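Local coordinates for protein putative mandelate racemase (Bordetella bronchiseptica, PDB 3OP2) that probably catalyses a magnesium-dependent reaction on a carboxylate substrate, as a member of the mandelate racemase branch of the enolase superfamily, at residues A202-G207 with F226-S231. Sequence-based numbering, arbitrary orientation.
With MG (magnesium ion), chain C; AKG (2-oxoglutaric acid), chain D.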
loop_
_atom_site.group_PDB
_atom_site.type_symbol
_atom_site.label_atom_id
_atom_site.label_comp_id
_atom_site.label_asym_id
_atom_site.label_seq_id
_atom_site.Cartn_x
_atom_site.Cartn_y
_atom_site.Cartn_z
ATOM N N ALA A 202 -16.808 -9.073 -11.190
ATOM C CA ALA A 202 -16.457 -8.291 -12.386
ATOM C C ALA A 202 -14.973 -7.937 -12.460
ATOM O O ALA A 202 -14.504 -7.426 -13.465
ATOM C CB ALA A 202 -17.314 -7.030 -12.485
ATOM N N ASN A 203 -14.251 -8.217 -11.383
ATOM C CA ASN A 203 -12.816 -7.980 -11.301
ATOM C C ASN A 203 -12.429 -6.550 -11.675
ATOM O O ASN A 203 -11.421 -6.336 -12.348
ATOM C CB ASN A 203 -12.040 -9.032 -12.135
ATOM C CG ASN A 203 -12.177 -10.435 -11.570
ATOM O OD1 ASN A 203 -12.937 -11.259 -12.085
ATOM N ND2 ASN A 203 -11.465 -10.702 -10.481
ATOM N N GLN A 204 -13.238 -5.581 -11.221
ATOM C CA GLN A 204 -12.991 -4.150 -11.434
ATOM C C GLN A 204 -13.037 -3.729 -12.911
ATOM O O GLN A 204 -12.494 -2.683 -13.266
ATOM C CB GLN A 204 -11.624 -3.730 -10.860
ATOM C CG GLN A 204 -11.295 -4.198 -9.449
ATOM C CD GLN A 204 -9.985 -3.607 -8.951
ATOM O OE1 GLN A 204 -9.890 -2.406 -8.678
ATOM N NE2 GLN A 204 -8.964 -4.450 -8.830
ATOM N N SER A 205 -13.672 -4.523 -13.768
ATOM C CA SER A 205 -13.592 -4.294 -15.231
ATOM C C SER A 205 -14.643 -3.334 -15.792
ATOM O O SER A 205 -14.706 -3.111 -17.022
ATOM C CB SER A 205 -13.699 -5.617 -15.982
ATOM O OG SER A 205 -15.002 -6.138 -15.814
ATOM N N LEU A 206 -15.478 -2.774 -14.912
ATOM C CA LEU A 206 -16.558 -1.901 -15.370
ATOM C C LEU A 206 -16.430 -0.478 -14.842
ATOM O O LEU A 206 -15.948 -0.251 -13.719
ATOM C CB LEU A 206 -17.938 -2.492 -15.018
ATOM C CG LEU A 206 -18.278 -3.891 -15.554
ATOM C CD1 LEU A 206 -19.455 -4.522 -14.810
ATOM C CD2 LEU A 206 -18.540 -3.861 -17.067
ATOM N N GLY A 207 -16.851 0.475 -15.675
ATOM C CA GLY A 207 -17.110 1.850 -15.233
ATOM C C GLY A 207 -18.497 1.951 -14.621
ATOM O O GLY A 207 -19.275 0.989 -14.635
ATOM N N PHE A 226 -22.524 -8.796 -6.237
ATOM C CA PHE A 226 -21.876 -8.203 -7.366
ATOM C C PHE A 226 -20.498 -7.813 -6.809
ATOM O O PHE A 226 -20.357 -6.808 -6.093
ATOM C CB PHE A 226 -22.695 -6.953 -7.776
ATOM C CG PHE A 226 -22.267 -6.288 -9.090
ATOM C CD1 PHE A 226 -21.335 -6.871 -9.946
ATOM C CD2 PHE A 226 -22.857 -5.081 -9.475
ATOM C CE1 PHE A 226 -20.975 -6.238 -11.178
ATOM C CE2 PHE A 226 -22.524 -4.440 -10.689
ATOM C CZ PHE A 226 -21.581 -5.018 -11.547
ATOM N N GLU A 227 -19.490 -8.612 -7.141
ATOM C CA GLU A 227 -18.145 -8.489 -6.568
ATOM C C GLU A 227 -17.220 -7.655 -7.462
ATOM O O GLU A 227 -17.247 -7.781 -8.698
ATOM C CB GLU A 227 -17.553 -9.899 -6.316
ATOM C CG GLU A 227 -16.108 -9.915 -5.744
ATOM C CD GLU A 227 -15.640 -11.312 -5.308
ATOM O OE1 GLU A 227 -16.472 -12.201 -5.058
ATOM O OE2 GLU A 227 -14.413 -11.509 -5.194
ATOM N N GLU A 228 -16.412 -6.804 -6.829
ATOM C CA GLU A 228 -15.562 -5.832 -7.531
ATOM C C GLU A 228 -16.217 -5.297 -8.826
ATOM O O GLU A 228 -15.697 -5.499 -9.932
ATOM C CB GLU A 228 -14.175 -6.423 -7.810
ATOM C CG GLU A 228 -13.348 -6.723 -6.547
ATOM C CD GLU A 228 -11.857 -6.891 -6.853
ATOM O OE1 GLU A 228 -11.504 -7.692 -7.748
ATOM O OE2 GLU A 228 -11.037 -6.222 -6.190
ATOM N N PRO A 229 -17.381 -4.630 -8.690
ATOM C CA PRO A 229 -18.063 -4.143 -9.885
ATOM C C PRO A 229 -17.264 -3.027 -10.540
ATOM O O PRO A 229 -17.355 -2.836 -11.748
ATOM C CB PRO A 229 -19.392 -3.616 -9.334
ATOM C CG PRO A 229 -19.101 -3.235 -7.932
ATOM C CD PRO A 229 -18.077 -4.223 -7.447
ATOM N N LEU A 230 -16.452 -2.334 -9.743
ATOM C CA LEU A 230 -15.715 -1.162 -10.189
ATOM C C LEU A 230 -14.300 -1.173 -9.618
ATOM O O LEU A 230 -13.996 -1.958 -8.702
ATOM C CB LEU A 230 -16.403 0.095 -9.670
ATOM C CG LEU A 230 -17.879 0.373 -9.943
ATOM C CD1 LEU A 230 -18.283 1.535 -9.080
ATOM C CD2 LEU A 230 -18.094 0.709 -11.401
ATOM N N SER A 231 -13.458 -0.278 -10.136
ATOM C CA SER A 231 -12.152 -0.030 -9.555
ATOM C C SER A 231 -12.318 0.211 -8.057
ATOM O O SER A 231 -13.182 1.000 -7.634
ATOM C CB SER A 231 -11.513 1.209 -10.200
ATOM O OG SER A 231 -10.464 1.730 -9.400
HETATM MG MG MG C . -12.888 -11.583 -6.606
HETATM C C1 AKG D . -11.525 -14.223 -6.658
HETATM O O1 AKG D . -11.066 -15.280 -6.185
HETATM O O2 AKG D . -12.484 -13.616 -6.120
HETATM C C2 AKG D . -10.924 -13.638 -7.857
HETATM O O5 AKG D . -11.377 -12.579 -8.269
HETATM C C3 AKG D . -9.744 -14.269 -8.567
HETATM C C4 AKG D . -10.101 -15.635 -9.151
HETATM C C5 AKG D . -9.185 -16.030 -10.304
HETATM O O3 AKG D . -7.946 -15.827 -10.236
HETATM O O4 AKG D . -9.701 -16.577 -11.306
HETATM O O HOH W 1 -9.505 -8.198 -9.565
HETATM O O HOH W 2 -14.436 1.308 -12.459
HETATM O O HOH W 3 -12.809 -9.709 -7.624
#
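Ala202 donates its backbone N to Glu227 O at 2.8 Å, an almost straight bond (178°) that carries the parallel pairing of two barrel strands one step beyond strand 197-201. Its CB rests 3.4 Å from Glu228 O and also meets Phe226 CE1. The chain then makes a type I' turn from Ala202 to Ser205, pinned inside by Ser205 N and Ser205 OG, both donating to Ala202 O.

Asn203, on the turn, sends its side chain to the metal site: ND2 donates to the keto oxygen O5 of 2-oxoglutarate at 2.9 Å, while OD1 is held by Arg176. Glu227 OE2 binds the magnesium ion at 2.1 Å alongside Asp201, Glu254, the ligand and a water. Lys171 forms a salt bridge with Glu227 OE1. This is the carboxylate metal site at the C-terminal end of an enolase-superfamily barrel.

Gln204 N donates to Glu228 O at 2.8 Å. With CG beside its backbone N (chi1 -48°), the side chain runs over Leu230 O and past the Glu228 carboxylate, and OE1 ends as acceptor for Ile232 N. Leu206 CB presses on Pro229 O at 3.3 Å, and its CD1 meets the Phe226 ring at the edge while Pro229 CB sits over one face.

Gly207 occupies the N-cap position of helix 208-220, which packs with Met214 and Leu218 on Phe226; helix 235-243 covers Pro229 and Leu230, and strand 249-252 pairs along Phe226.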